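Local atomic coordinates of prophenoloxidase b (Marsupenaeus japonicus, PDB entry 3WKY), a protein that probably oxidises phenols to quinones once activated from its zymogen, using a type 3 dicopper centre that binds dioxygen. Residues D216-Y224 and Y333-E343; V310-G318 and S347-N355. One frame throughout, in Å; residues are numbered along the deposited sequence.

Interaction 1: residues D216-Y224 and Y333-E343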
loop_
_atom_site.group_PDB
_atom_site.type_symbol
_atom_site.label_atom_id
_atom_site.label_comp_id
_atom_site.label_asym_id
_atom_site.label_seq_id
_atom_site.Cartn_x
_atom_site.Cartn_y
_atom_site.Cartn_z
ATOM N N ASP A 216 -0.864 47.920 11.086
ATOM C CA ASP A 216 -1.091 47.578 12.477
ATOM C C ASP A 216 -1.763 46.207 12.494
ATOM O O ASP A 216 -2.806 46.033 11.855
ATOM C CB ASP A 216 -2.013 48.639 13.115
ATOM C CG ASP A 216 -2.266 48.403 14.600
ATOM O OD1 ASP A 216 -1.313 48.081 15.339
ATOM O OD2 ASP A 216 -3.427 48.568 15.042
ATOM N N ARG A 217 -1.161 45.242 13.195
ATOM C CA ARG A 217 -1.787 43.929 13.408
ATOM C C ARG A 217 -2.124 43.227 12.093
ATOM O O ARG A 217 -3.195 42.621 11.946
ATOM C CB ARG A 217 -3.024 44.075 14.311
ATOM C CG ARG A 217 -2.641 44.594 15.700
ATOM C CD ARG A 217 -3.818 45.202 16.465
ATOM N NE ARG A 217 -4.831 44.204 16.793
ATOM C CZ ARG A 217 -5.954 44.462 17.461
ATOM N NH1 ARG A 217 -6.228 45.701 17.884
ATOM N NH2 ARG A 217 -6.812 43.480 17.699
ATOM N N ARG A 218 -1.202 43.317 11.135
ATOM C CA ARG A 218 -1.443 42.777 9.793
ATOM C C ARG A 218 -1.526 41.246 9.807
ATOM O O ARG A 218 -2.286 40.650 9.041
ATOM C CB ARG A 218 -0.333 43.202 8.822
ATOM C CG ARG A 218 -0.729 43.096 7.330
ATOM C CD ARG A 218 0.503 43.052 6.426
ATOM N NE ARG A 218 1.307 41.888 6.796
ATOM C CZ ARG A 218 1.029 40.645 6.417
ATOM N NH1 ARG A 218 0.017 40.405 5.593
ATOM N NH2 ARG A 218 1.781 39.644 6.847
ATOM N N GLY A 219 -0.716 40.623 10.653
ATOM C CA GLY A 219 -0.747 39.175 10.813
ATOM C C GLY A 219 -2.066 38.716 11.392
ATOM O O GLY A 219 -2.621 37.688 10.992
ATOM N N GLU A 220 -2.590 39.484 12.346
ATOM C CA GLU A 220 -3.886 39.167 12.899
ATOM C C GLU A 220 -4.993 39.374 11.863
ATOM O O GLU A 220 -5.965 38.605 11.806
ATOM C CB GLU A 220 -4.148 40.012 14.160
ATOM C CG GLU A 220 -5.510 39.767 14.759
ATOM C CD GLU A 220 -5.715 40.578 16.014
ATOM O OE1 GLU A 220 -4.818 41.406 16.314
ATOM O OE2 GLU A 220 -6.743 40.374 16.705
ATOM N N LEU A 221 -4.854 40.408 11.036
ATOM C CA LEU A 221 -5.844 40.664 9.996
ATOM C C LEU A 221 -5.815 39.560 8.943
ATOM O O LEU A 221 -6.857 39.206 8.392
ATOM C CB LEU A 221 -5.596 42.023 9.333
ATOM C CG LEU A 221 -6.748 42.613 8.516
ATOM C CD1 LEU A 221 -7.907 43.083 9.412
ATOM C CD2 LEU A 221 -6.247 43.772 7.652
ATOM N N PHE A 222 -4.617 39.046 8.651
ATOM C CA PHE A 222 -4.490 37.879 7.767
ATOM C C PHE A 222 -5.350 36.734 8.309
ATOM O O PHE A 222 -6.204 36.193 7.597
ATOM C CB PHE A 222 -3.033 37.463 7.637
ATOM C CG PHE A 222 -2.844 36.165 6.902
ATOM C CD1 PHE A 222 -3.053 36.099 5.539
ATOM C CD2 PHE A 222 -2.480 35.012 7.588
ATOM C CE1 PHE A 222 -2.894 34.896 4.849
ATOM C CE2 PHE A 222 -2.305 33.798 6.899
ATOM C CZ PHE A 222 -2.515 33.747 5.541
ATOM N N TYR A 223 -5.150 36.389 9.577
ATOM C CA TYR A 223 -6.009 35.415 10.242
ATOM C C TYR A 223 -7.487 35.763 10.108
ATOM O O TYR A 223 -8.290 34.920 9.710
ATOM C CB TYR A 223 -5.652 35.307 11.730
ATOM C CG TYR A 223 -6.832 34.951 12.596
ATOM C CD1 TYR A 223 -7.401 33.678 12.545
ATOM C CD2 TYR A 223 -7.379 35.884 13.482
ATOM C CE1 TYR A 223 -8.501 33.345 13.352
ATOM C CE2 TYR A 223 -8.465 35.557 14.282
ATOM C CZ TYR A 223 -9.018 34.290 14.218
ATOM O OH TYR A 223 -10.094 33.965 15.020
ATOM N N TYR A 224 -7.846 37.000 10.450
ATOM C CA TYR A 224 -9.246 37.358 10.619
ATOM C C TYR A 224 -10.015 37.358 9.311
ATOM O O TYR A 224 -11.125 36.840 9.247
ATOM C CB TYR A 224 -9.361 38.729 11.288
ATOM C CG TYR A 224 -10.770 39.068 11.719
ATOM C CD1 TYR A 224 -11.456 38.254 12.617
ATOM C CD2 TYR A 224 -11.407 40.213 11.244
ATOM C CE1 TYR A 224 -12.756 38.576 13.044
ATOM C CE2 TYR A 224 -12.712 40.539 11.661
ATOM C CZ TYR A 224 -13.369 39.719 12.556
ATOM O OH TYR A 224 -14.653 40.041 12.967
ATOM N N TYR A 333 0.220 41.376 20.008
ATOM C CA TYR A 333 -0.771 40.335 20.252
ATOM C C TYR A 333 -0.228 38.998 19.750
ATOM O O TYR A 333 0.364 38.935 18.667
ATOM C CB TYR A 333 -2.058 40.630 19.478
ATOM C CG TYR A 333 -2.796 41.878 19.923
ATOM C CD1 TYR A 333 -2.313 43.148 19.601
ATOM C CD2 TYR A 333 -3.974 41.786 20.642
ATOM C CE1 TYR A 333 -2.982 44.292 20.003
ATOM C CE2 TYR A 333 -4.655 42.929 21.047
ATOM C CZ TYR A 333 -4.148 44.176 20.720
ATOM O OH TYR A 333 -4.824 45.316 21.117
ATOM N N GLY A 334 -0.444 37.934 20.518
ATOM C CA GLY A 334 0.030 36.618 20.114
ATOM C C GLY A 334 -0.540 36.183 18.772
ATOM O O GLY A 334 0.187 35.621 17.946
ATOM N N ILE A 335 -1.830 36.419 18.555
ATOM C CA ILE A 335 -2.452 36.084 17.268
ATOM C C ILE A 335 -1.745 36.797 16.108
ATOM O O ILE A 335 -1.573 36.220 15.017
ATOM C CB ILE A 335 -3.977 36.379 17.270
ATOM C CG1 ILE A 335 -4.610 36.073 15.902
ATOM C CG2 ILE A 335 -4.265 37.842 17.667
ATOM C CD1 ILE A 335 -4.495 34.577 15.490
ATOM N N ASN A 336 -1.298 38.035 16.339
ATOM C CA ASN A 336 -0.573 38.770 15.308
ATOM C C ASN A 336 0.799 38.161 15.031
ATOM O O ASN A 336 1.201 38.017 13.875
ATOM C CB ASN A 336 -0.399 40.244 15.681
ATOM C CG ASN A 336 0.158 41.060 14.533
ATOM O OD1 ASN A 336 -0.380 41.037 13.420
ATOM N ND2 ASN A 336 1.251 41.765 14.783
ATOM N N LEU A 337 1.519 37.815 16.099
ATOM C CA LEU A 337 2.837 37.194 15.969
ATOM C C LEU A 337 2.762 35.862 15.225
ATOM O O LEU A 337 3.641 35.551 14.404
ATOM C CB LEU A 337 3.452 36.972 17.358
ATOM C CG LEU A 337 3.954 38.258 18.027
ATOM C CD1 LEU A 337 4.147 38.036 19.524
ATOM C CD2 LEU A 337 5.257 38.722 17.385
ATOM N N VAL A 338 1.731 35.072 15.529
ATOM C CA VAL A 338 1.536 33.775 14.849
ATOM C C VAL A 338 1.202 34.024 13.383
ATOM O O VAL A 338 1.748 33.359 12.493
ATOM C CB VAL A 338 0.418 32.944 15.543
ATOM C CG1 VAL A 338 0.066 31.691 14.722
ATOM C CG2 VAL A 338 0.858 32.542 16.943
ATOM N N GLY A 339 0.337 35.007 13.125
ATOM C CA GLY A 339 -0.009 35.356 11.757
ATOM C C GLY A 339 1.200 35.763 10.935
ATOM O O GLY A 339 1.366 35.292 9.803
ATOM N N GLU A 340 2.049 36.637 11.486
ATOM C CA GLU A 340 3.250 37.059 10.755
ATOM C C GLU A 340 4.199 35.882 10.530
ATOM O O GLU A 340 4.909 35.832 9.525
ATOM C CB GLU A 340 3.993 38.180 11.493
ATOM C CG GLU A 340 3.202 39.510 11.638
ATOM C CD GLU A 340 3.162 40.336 10.351
ATOM O OE1 GLU A 340 3.523 39.819 9.268
ATOM O OE2 GLU A 340 2.769 41.521 10.417
ATOM N N ALA A 341 4.221 34.939 11.468
ATOM C CA ALA A 341 5.114 33.783 11.337
ATOM C C ALA A 341 4.572 32.777 10.321
ATOM O O ALA A 341 5.341 32.106 9.609
ATOM C CB ALA A 341 5.317 33.110 12.695
ATOM N N LEU A 342 3.250 32.669 10.256
ATOM C CA LEU A 342 2.605 31.651 9.418
ATOM C C LEU A 342 2.437 32.059 7.960
ATOM O O LEU A 342 2.532 31.213 7.064
ATOM C CB LEU A 342 1.247 31.260 10.023
ATOM C CG LEU A 342 0.378 30.188 9.357
ATOM C CD1 LEU A 342 1.182 28.895 9.141
ATOM C CD2 LEU A 342 -0.886 29.915 10.210
ATOM N N GLU A 343 2.181 33.344 7.699
ATOM C CA GLU A 343 1.860 33.759 6.324
ATOM C C GLU A 343 2.901 33.386 5.240
ATOM O O GLU A 343 2.517 32.783 4.236
ATOM C CB GLU A 343 1.386 35.238 6.222
ATOM C CG GLU A 343 0.851 35.560 4.815
ATOM C CD GLU A 343 0.196 36.946 4.685
ATOM O OE1 GLU A 343 0.166 37.695 5.691
ATOM O OE2 GLU A 343 -0.281 37.281 3.566
HETATM O O HOH W 1 3.469 43.003 8.284
#

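Interaction 2: residues V310-G318 and S347-N355. With NAG (2-acetamido-2-deoxy-beta-D-glucopyranose), chain G.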
loop_
_atom_site.group_PDB
_atom_site.type_symbol
_atom_site.label_atom_id
_atom_site.label_comp_id
_atom_site.label_asym_id
_atom_site.label_seq_id
_atom_site.Cartn_x
_atom_site.Cartn_y
_atom_site.Cartn_z
ATOM N N VAL A 310 3.772 25.916 23.805
ATOM C CA VAL A 310 4.481 26.380 25.009
ATOM C C VAL A 310 4.281 27.867 25.300
ATOM O O VAL A 310 4.720 28.358 26.344
ATOM C CB VAL A 310 5.995 26.097 24.967
ATOM C CG1 VAL A 310 6.255 24.593 24.819
ATOM C CG2 VAL A 310 6.672 26.917 23.837
ATOM N N GLY A 311 3.635 28.577 24.380
ATOM C CA GLY A 311 3.272 29.974 24.599
ATOM C C GLY A 311 4.333 31.020 24.288
ATOM O O GLY A 311 4.238 32.158 24.747
ATOM N N TYR A 312 5.336 30.650 23.498
ATOM C CA TYR A 312 6.338 31.613 23.083
ATOM C C TYR A 312 7.060 31.198 21.818
ATOM O O TYR A 312 7.214 30.020 21.507
ATOM C CB TYR A 312 7.337 31.924 24.209
ATOM C CG TYR A 312 8.073 30.728 24.768
ATOM C CD1 TYR A 312 9.198 30.228 24.135
ATOM C CD2 TYR A 312 7.657 30.115 25.943
ATOM C CE1 TYR A 312 9.883 29.137 24.642
ATOM C CE2 TYR A 312 8.341 29.016 26.457
ATOM C CZ TYR A 312 9.455 28.539 25.800
ATOM O OH TYR A 312 10.148 27.453 26.294
ATOM N N LEU A 313 7.463 32.210 21.058
ATOM C CA LEU A 313 8.256 31.961 19.856
ATOM C C LEU A 313 9.703 32.299 20.158
ATOM O O LEU A 313 9.996 33.089 21.062
ATOM C CB LEU A 313 7.762 32.811 18.682
ATOM C CG LEU A 313 6.312 32.578 18.260
ATOM C CD1 LEU A 313 5.956 33.444 17.040
ATOM C CD2 LEU A 313 6.063 31.097 17.973
ATOM N N ILE A 314 10.623 31.697 19.413
ATOM C CA ILE A 314 12.020 32.052 19.572
ATOM C C ILE A 314 12.427 33.035 18.485
ATOM O O ILE A 314 12.254 32.785 17.289
ATOM C CB ILE A 314 12.956 30.816 19.627
ATOM C CG1 ILE A 314 14.411 31.269 19.779
ATOM C CG2 ILE A 314 12.772 29.916 18.405
ATOM C CD1 ILE A 314 15.366 30.158 20.154
ATOM N N HIS A 315 12.947 34.180 18.911
ATOM C CA HIS A 315 13.359 35.204 17.966
ATOM C C HIS A 315 14.657 34.766 17.307
ATOM O O HIS A 315 15.440 34.020 17.896
ATOM C CB HIS A 315 13.555 36.548 18.680
ATOM C CG HIS A 315 13.505 37.728 17.762
ATOM N ND1 HIS A 315 14.538 38.051 16.910
ATOM C CD2 HIS A 315 12.541 38.657 17.556
ATOM C CE1 HIS A 315 14.213 39.129 16.215
ATOM N NE2 HIS A 315 13.007 39.516 16.588
ATOM N N GLU A 316 14.885 35.205 16.077
ATOM C CA GLU A 316 16.135 34.848 15.418
ATOM C C GLU A 316 17.325 35.421 16.180
ATOM O O GLU A 316 18.436 34.898 16.076
ATOM C CB GLU A 316 16.150 35.249 13.941
ATOM C CG GLU A 316 15.942 36.721 13.663
ATOM C CD GLU A 316 15.937 37.014 12.175
ATOM O OE1 GLU A 316 16.315 36.115 11.389
ATOM O OE2 GLU A 316 15.549 38.137 11.789
ATOM N N ASN A 317 17.083 36.448 16.994
ATOM C CA ASN A 317 18.147 36.997 17.830
ATOM C C ASN A 317 18.394 36.220 19.129
ATOM O O ASN A 317 19.215 36.627 19.949
ATOM C CB ASN A 317 17.990 38.519 18.056
ATOM C CG ASN A 317 16.893 38.892 19.063
ATOM O OD1 ASN A 317 16.307 38.044 19.741
ATOM N ND2 ASN A 317 16.640 40.201 19.176
ATOM N N GLY A 318 17.686 35.101 19.302
ATOM C CA GLY A 318 17.902 34.208 20.429
ATOM C C GLY A 318 16.951 34.382 21.608
ATOM O O GLY A 318 16.801 33.482 22.441
ATOM N N SER A 347 8.051 37.874 10.041
ATOM C CA SER A 347 8.241 36.780 10.987
ATOM C C SER A 347 9.354 37.086 11.989
ATOM O O SER A 347 10.389 37.653 11.617
ATOM C CB SER A 347 8.617 35.500 10.221
ATOM O OG SER A 347 8.971 34.470 11.126
ATOM N N VAL A 348 9.164 36.678 13.241
ATOM C CA VAL A 348 10.241 36.782 14.223
ATOM C C VAL A 348 11.428 35.874 13.902
ATOM O O VAL A 348 12.531 36.100 14.400
ATOM C CB VAL A 348 9.776 36.532 15.682
ATOM C CG1 VAL A 348 8.745 37.578 16.097
ATOM C CG2 VAL A 348 9.220 35.118 15.845
ATOM N N ASN A 349 11.232 34.861 13.060
ATOM C CA ASN A 349 12.323 33.920 12.816
ATOM C C ASN A 349 12.105 33.081 11.555
ATOM O O ASN A 349 11.700 31.916 11.642
ATOM C CB ASN A 349 12.482 33.004 14.040
ATOM C CG ASN A 349 13.860 32.366 14.131
ATOM O OD1 ASN A 349 14.563 32.214 13.131
ATOM N ND2 ASN A 349 14.248 31.985 15.339
ATOM N N PRO A 350 12.352 33.680 10.382
ATOM C CA PRO A 350 12.158 32.991 9.099
ATOM C C PRO A 350 12.867 31.644 9.030
ATOM O O PRO A 350 12.297 30.698 8.468
ATOM C CB PRO A 350 12.780 33.965 8.093
ATOM C CG PRO A 350 12.536 35.313 8.706
ATOM C CD PRO A 350 12.695 35.105 10.196
ATOM N N ASP A 351 14.080 31.544 9.576
ATOM C CA ASP A 351 14.859 30.306 9.432
ATOM C C ASP A 351 14.242 29.152 10.217
ATOM O O ASP A 351 14.433 27.986 9.875
ATOM C CB ASP A 351 16.312 30.492 9.885
ATOM C CG ASP A 351 17.140 31.305 8.910
ATOM O OD1 ASP A 351 16.630 31.684 7.836
ATOM O OD2 ASP A 351 18.325 31.539 9.217
ATOM N N VAL A 352 13.501 29.486 11.266
ATOM C CA VAL A 352 12.901 28.474 12.129
ATOM C C VAL A 352 11.433 28.180 11.785
ATOM O O VAL A 352 11.033 27.006 11.728
ATOM C CB VAL A 352 13.081 28.859 13.619
ATOM C CG1 VAL A 352 12.150 28.049 14.534
ATOM C CG2 VAL A 352 14.549 28.656 14.013
ATOM N N TYR A 353 10.642 29.231 11.535
ATOM C CA TYR A 353 9.195 29.069 11.276
ATOM C C TYR A 353 8.829 29.092 9.794
ATOM O O TYR A 353 7.717 28.703 9.417
ATOM C CB TYR A 353 8.348 30.098 12.076
ATOM C CG TYR A 353 8.631 30.022 13.548
ATOM C CD1 TYR A 353 8.265 28.903 14.285
ATOM C CD2 TYR A 353 9.308 31.050 14.203
ATOM C CE1 TYR A 353 8.550 28.810 15.646
ATOM C CE2 TYR A 353 9.589 30.970 15.555
ATOM C CZ TYR A 353 9.215 29.847 16.268
ATOM O OH TYR A 353 9.492 29.763 17.611
ATOM N N GLY A 354 9.748 29.573 8.959
ATOM C CA GLY A 354 9.608 29.448 7.513
ATOM C C GLY A 354 8.591 30.354 6.841
ATOM O O GLY A 354 8.425 31.529 7.200
ATOM N N ASN A 355 7.904 29.794 5.850
ATOM C CA ASN A 355 7.019 30.548 4.974
ATOM C C ASN A 355 5.907 29.596 4.534
ATOM O O ASN A 355 5.680 29.398 3.333
ATOM C CB ASN A 355 7.823 31.054 3.760
ATOM C CG ASN A 355 7.033 32.036 2.886
ATOM O OD1 ASN A 355 6.091 32.671 3.350
ATOM N ND2 ASN A 355 7.428 32.156 1.607
HETATM C C1 NAG G . 15.537 40.481 20.066
HETATM C C2 NAG G . 16.311 41.095 21.229
HETATM C C3 NAG G . 15.362 41.622 22.295
HETATM C C4 NAG G . 14.332 42.561 21.681
HETATM C C5 NAG G . 13.682 41.944 20.441
HETATM C C6 NAG G . 12.789 42.958 19.729
HETATM C C7 NAG G . 18.512 40.513 22.025
HETATM C C8 NAG G . 19.248 39.795 23.117
HETATM N N2 NAG G . 17.249 40.155 21.815
HETATM O O3 NAG G . 16.111 42.307 23.273
HETATM O O4 NAG G . 13.344 42.859 22.646
HETATM O O5 NAG G . 14.656 41.455 19.530
HETATM O O6 NAG G . 11.557 43.079 20.408
HETATM O O7 NAG G . 19.070 41.393 21.372
HETATM O O HOH W 2 15.716 33.593 10.702
#

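Interaction 1: residues D216-Y224 and Y333-E343
Gly219 and Gly339 face each other where helix 218-224 and helix 334-343 cross at 80°, their axes 6.8 Å apart and the two CA atoms separated by 4.0 Å. With no side chain at either position the backbones come close enough for Gly339 CA to point a C-H at Gly219 O. Beside this crossing, Asn336 OD1 reaches the start of helix 218-224 and accepts from Glu220 N (2.9 Å), in its carbonyl plane, on a lone pair. Arg218 turns its guanidinium edge to two acidic residues. NH1 and NH2 both grip Glu343 OE1, at 2.7 and 2.8 Å, while NH2 also reaches Glu340 OE1, which is met from above its carboxylate plane and accepts as well from Asp346 N. Water 1 joins Arg218 NE to Glu340 OE2. The Glu343 chain, extended beyond CG, lays its carboxylate almost parallel over one face of Phe222, with CG 3.9 Å from the ring centroid. At the other end, the guanidinium of Arg217 stacks flat on Tyr333, planes 12° apart, while its NE donates to Glu220 OE1 (2.8 Å); Tyr333 OH bonds to Pro629 O. Ile335 packs with CD1 over the face of Tyr223 and CG2 against Glu220 CD. An alanine in place of Arg218 would probably leave the Glu340 and Glu343 carboxylates without their shared cation, and Glu343 freer to turn off Phe222. Each arginine thus meets acids inside a buried crossing, which probably offsets much of their charge, and the Arg218 salt-bridge network ties the two helices together while holding Glu343 flat on Phe222.

Interaction 2: residues V310-G318 and S347-N355
The imidazole of His315 lies between Val348 O, 3.7 Å from its plane over the centre of one face, and the sugar on the opposite face, where NAG O5 is centred above the ring. At its edge, in plane, ND1 accepts from Asn317 N (3.0 Å), which fixes the ring's rotation within the type I turn from His315 to Gly318. CG anti to the backbone N (chi1 -160°) swings this ring back to Val348 although its CB points away. Asn317 ND2 carries the sugar through its covalent bond to C1. The Tyr353 ring has Val352 CG1 over one face and Ile314 N near its plane at the edge; OH accepts from that nitrogen at 2.9 Å, along a nearly straight 168° line. Leu313 CD2 meets the phenol obliquely, and Ile314 CG2 packs against the hydroxyl.

Asn349 takes the next carbonyl: ND2, with Ile314 O in its amide plane, donates to that oxygen (2.9 Å) from above the peptide's carbonyl plane. Glu316 N then bonds to Val348 O, so one backbone bond and two from side chains of 347-355 hold the backbone of 314-316. Water 2 donates to Asn349 OD1 and accepts from Asp351 N, and in one of two conformers of Glu316 also donates to its OE1. Leu313 CD1 rests on Val348 CG2, 3.9 Å away.

Strand 312-314 pairs with strand 320-322 in a small antiparallel hairpin bearing the glycan at its turn. The short helix 350-353 docks against it, and Tyr353 also touches His303 and Leu304 of helix 294-310, while Tyr312 packs on Arg666 of a second subunit.

The two interactions alternate along the chain and lie with centres 14 Å apart, joined by the short connection from helix 334-343 to helix 350-353. They touch directly: Leu337 CD2 meets Val348 CG1 at 3.9 Å, and Glu340 O packs on Ser347 CB at 3.8 Å. Interaction 1 is the inner one. Its Phe222 side chain comes to about 4 Å (nearest atoms) from the Cu2-O2 cluster, and its backbone oxygens hold two residues of the cluster pocket, Phe222 O bonding to His226 ND1 and Glu343 O to His357 ND1. Interaction 2 is more peripheral, its centre about 28 Å from that of the chain against 16 Å for interaction 1, and carries the glycan on Asn317.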